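Local structure of probable thiosulfate sulfurtransferase (Thermus thermophilus, 2EG4) at residues L75-F80 with C191-R196. The protein probably transfers sulfur from thiosulfate to cyanide, as a two-domain rhodanese-like sulfurtransferase that also carries a bound zinc ion. Numbering follows the deposited sequence.
Sequences LCRTAF and CHSGAR. With ZN (zinc ion), chain C; SO4 (sulfate ion), chain D.
Arg77, on helix 73-84 of the first rhodanese-like domain, reaches across to Ser193 of the second, a worked example of how a single arginine can join two domains at an anion-binding loop. Segment 191-196, a loop after strand 186-190 that runs into the start of helix 195-206, wraps a sulfate, in the manner of the rhodanese active-site loop with its cysteine at the start.

The polar link between the segments is a side-on grip on one carbonyl. Arg77 has CG anti to the backbone N (chi1 -162°) and a chain extended as far as NE, which carries the guanidinium clear of its helix. NE and NH2 each donate to Ser193 O at 2.9 Å. Both bonds are bent, and the oxygen lies 21° out of the guanidinium plane. Ser193 OG sits over one face of the group. The carbonyls of Leu31 and Pro34 accept from NH1 and NH2, so backbone oxygens from both domains fix the rotation of the guanidinium.

The nearest nonpolar contacts come from the aliphatic part of the same side chain: CB lies 4.0 Å from Ala195 CA, and CD is equally far from Ala195 CB.

Ser193 O faces Arg77, while four backbone amides, those of His192, Ser193, Ala195 and Arg196, donate to the sulfate, which probably came from the crystallisation liquor. Gly194 has a positive phi, a conformation that suits glycine, where the chain curls round the anion. His192 NE2 completes the zinc site with Cys151, Cys152 and His219.

The CB of Arg196 is directed away from segment 75-80, and the chain bends at chi3 (-77°), bringing its guanidinium edge to the sulfate while Glu142 forms a salt bridge with NH2; that same NH2 donates to sulfate O2 at 2.7 Å.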
ATOM      1  N   LEU A  75       0.460   7.520  -0.339  1.00 14.95           N
ATOM      2  CA  LEU A  75      -0.900   7.361  -0.842  1.00 13.73           C
ATOM      3  C   LEU A  75      -1.238   5.885  -1.077  1.00 13.34           C
ATOM      4  O   LEU A  75      -2.263   5.406  -0.638  1.00 12.77           O
ATOM      5  CB  LEU A  75      -1.067   8.139  -2.159  1.00 15.71           C
ATOM      6  CG  LEU A  75      -2.336   7.845  -2.968  1.00 14.27           C
ATOM      7  CD1 LEU A  75      -3.570   8.330  -2.194  1.00 14.80           C
ATOM      8  CD2 LEU A  75      -2.253   8.553  -4.325  1.00 17.62           C
ATOM      9  N   CYS A  76      -0.354   5.158  -1.747  1.00 14.90           N
ATOM     10  CA  CYS A  76      -0.647   3.763  -2.039  1.00 13.66           C
ATOM     11  C   CYS A  76      -0.602   2.842  -0.823  1.00 13.25           C
ATOM     12  O   CYS A  76      -1.412   1.932  -0.724  1.00 15.47           O
ATOM     13  CB  CYS A  76       0.284   3.286  -3.140  1.00 13.46           C
ATOM     14  SG  CYS A  76       0.006   4.153  -4.705  1.00 18.03           S
ATOM     15  N   ARG A  77       0.290   3.085   0.125  1.00 13.48           N
ATOM     16  CA  ARG A  77       0.288   2.187   1.286  1.00 13.78           C
ATOM     17  C   ARG A  77      -0.974   2.450   2.101  1.00 14.16           C
ATOM     18  O   ARG A  77      -1.590   1.526   2.601  1.00 16.15           O
ATOM     19  CB  ARG A  77       1.519   2.379   2.166  1.00 13.55           C
ATOM     20  CG  ARG A  77       1.732   1.164   3.103  1.00 14.65           C
ATOM     21  CD  ARG A  77       2.844   1.437   4.130  1.00 16.58           C
ATOM     22  NE  ARG A  77       3.263   0.227   4.852  1.00 12.85           N
ATOM     23  CZ  ARG A  77       3.202   0.067   6.173  1.00 18.72           C
ATOM     24  NH1 ARG A  77       2.723   1.040   6.957  1.00 19.07           N
ATOM     25  NH2 ARG A  77       3.668  -1.049   6.720  1.00 18.64           N
ATOM     26  N   THR A  78      -1.386   3.714   2.177  1.00 14.99           N
ATOM     27  CA  THR A  78      -2.595   4.029   2.912  1.00 14.71           C
ATOM     28  C   THR A  78      -3.800   3.424   2.180  1.00 15.16           C
ATOM     29  O   THR A  78      -4.652   2.810   2.817  1.00 14.50           O
ATOM     30  CB  THR A  78      -2.745   5.562   3.103  1.00 11.34           C
ATOM     31  OG1 THR A  78      -1.569   6.068   3.772  1.00 13.99           O
ATOM     32  CG2 THR A  78      -3.959   5.873   3.997  1.00 16.03           C
ATOM     33  N   ALA A  79      -3.873   3.580   0.852  1.00 13.12           N
ATOM     34  CA  ALA A  79      -4.982   3.000   0.098  1.00 14.74           C
ATOM     35  C   ALA A  79      -4.982   1.483   0.228  1.00 16.53           C
ATOM     36  O   ALA A  79      -6.043   0.851   0.264  1.00 15.35           O
ATOM     37  CB  ALA A  79      -4.896   3.400  -1.385  1.00 16.09           C
ATOM     38  N   PHE A  80      -3.788   0.916   0.291  1.00 15.36           N
ATOM     39  CA  PHE A  80      -3.655  -0.524   0.430  1.00 16.70           C
ATOM     40  C   PHE A  80      -4.296  -0.990   1.737  1.00 13.90           C
ATOM     41  O   PHE A  80      -5.037  -1.969   1.749  1.00 16.69           O
ATOM     42  CB  PHE A  80      -2.198  -0.956   0.395  1.00 16.57           C
ATOM     43  CG  PHE A  80      -2.034  -2.451   0.467  1.00 16.63           C
ATOM     44  CD1 PHE A  80      -2.402  -3.254  -0.617  1.00 18.99           C
ATOM     45  CD2 PHE A  80      -1.616  -3.059   1.647  1.00 18.55           C
ATOM     46  CE1 PHE A  80      -2.361  -4.642  -0.519  1.00 18.03           C
ATOM     47  CE2 PHE A  80      -1.572  -4.457   1.751  1.00 18.52           C
ATOM     48  CZ  PHE A  80      -1.946  -5.241   0.670  1.00 19.24           C
ATOM     49  N   CYS A 191       8.988  -4.882  -0.596  1.00 20.09           N
ATOM     50  CA  CYS A 191      10.070  -3.912  -0.442  1.00 20.95           C
ATOM     51  C   CYS A 191      10.487  -3.888   1.024  1.00 21.03           C
ATOM     52  O   CYS A 191      10.693  -4.955   1.583  1.00 20.67           O
ATOM     53  CB  CYS A 191       9.651  -2.533  -0.947  1.00 21.40           C
ATOM     54  SG  CYS A 191       8.118  -1.899  -0.268  1.00 25.11           S
ATOM     55  N   HIS A 192      10.607  -2.710   1.659  1.00 19.78           N
ATOM     56  CA  HIS A 192      11.008  -2.674   3.067  1.00 21.61           C
ATOM     57  C   HIS A 192       9.823  -2.871   4.003  1.00 21.32           C
ATOM     58  O   HIS A 192       9.853  -3.729   4.878  1.00 19.74           O
ATOM     59  CB  HIS A 192      11.703  -1.360   3.418  1.00 23.61           C
ATOM     60  CG  HIS A 192      12.104  -1.270   4.858  1.00 23.56           C
ATOM     61  ND1 HIS A 192      11.669  -0.256   5.686  1.00 23.59           N
ATOM     62  CD2 HIS A 192      12.853  -2.093   5.630  1.00 23.91           C
ATOM     63  CE1 HIS A 192      12.131  -0.459   6.906  1.00 25.10           C
ATOM     64  NE2 HIS A 192      12.850  -1.567   6.900  1.00 26.53           N
ATOM     65  N   SER A 193       8.765  -2.079   3.827  1.00 17.96           N
ATOM     66  CA  SER A 193       7.618  -2.256   4.689  1.00 20.54           C
ATOM     67  C   SER A 193       6.325  -2.167   3.903  1.00 18.28           C
ATOM     68  O   SER A 193       5.294  -1.758   4.431  1.00 19.38           O
ATOM     69  CB  SER A 193       7.615  -1.254   5.855  1.00 19.61           C
ATOM     70  OG  SER A 193       7.530   0.099   5.405  1.00 22.13           O
ATOM     71  N   GLY A 194       6.408  -2.541   2.627  1.00 16.43           N
ATOM     72  CA  GLY A 194       5.231  -2.594   1.762  1.00 17.44           C
ATOM     73  C   GLY A 194       4.684  -1.322   1.142  1.00 20.23           C
ATOM     74  O   GLY A 194       3.594  -1.346   0.596  1.00 18.09           O
ATOM     75  N   ALA A 195       5.432  -0.223   1.218  1.00 20.01           N
ATOM     76  CA  ALA A 195       4.974   1.064   0.677  1.00 19.72           C
ATOM     77  C   ALA A 195       5.159   1.163  -0.842  1.00 16.63           C
ATOM     78  O   ALA A 195       4.190   1.344  -1.583  1.00 18.41           O
ATOM     79  CB  ALA A 195       5.713   2.235   1.406  1.00 15.49           C
ATOM     80  N   ARG A 196       6.392   1.055  -1.317  1.00 17.15           N
ATOM     81  CA  ARG A 196       6.611   1.110  -2.747  1.00 16.30           C
ATOM     82  C   ARG A 196       5.941  -0.057  -3.444  1.00 17.73           C
ATOM     83  O   ARG A 196       5.523   0.054  -4.605  1.00 18.68           O
ATOM     84  CB  ARG A 196       8.096   1.123  -3.061  1.00 20.91           C
ATOM     85  CG  ARG A 196       8.782   2.455  -2.787  1.00 19.65           C
ATOM     86  CD  ARG A 196      10.296   2.305  -2.924  1.00 22.98           C
ATOM     87  NE  ARG A 196      10.856   1.649  -1.744  1.00 24.11           N
ATOM     88  CZ  ARG A 196      12.147   1.362  -1.579  1.00 24.93           C
ATOM     89  NH1 ARG A 196      13.028   1.654  -2.534  1.00 26.19           N
ATOM     90  NH2 ARG A 196      12.568   0.837  -0.431  1.00 25.34           N
TER
HETATM   91 ZN    ZN C 301      13.757  -2.292   8.646  1.00 24.10          ZN
HETATM   92  S   SO4 D 501       9.359   0.897   1.422  0.69 23.25           S
HETATM   93  O1  SO4 D 501      10.054   1.926   2.263  0.69 26.90           O
HETATM   94  O2  SO4 D 501      10.375  -0.081   0.914  0.69 23.18           O
HETATM   95  O3  SO4 D 501       8.330   0.182   2.247  0.69 17.53           O
HETATM   96  O4  SO4 D 501       8.688   1.569   0.259  0.69 23.51           O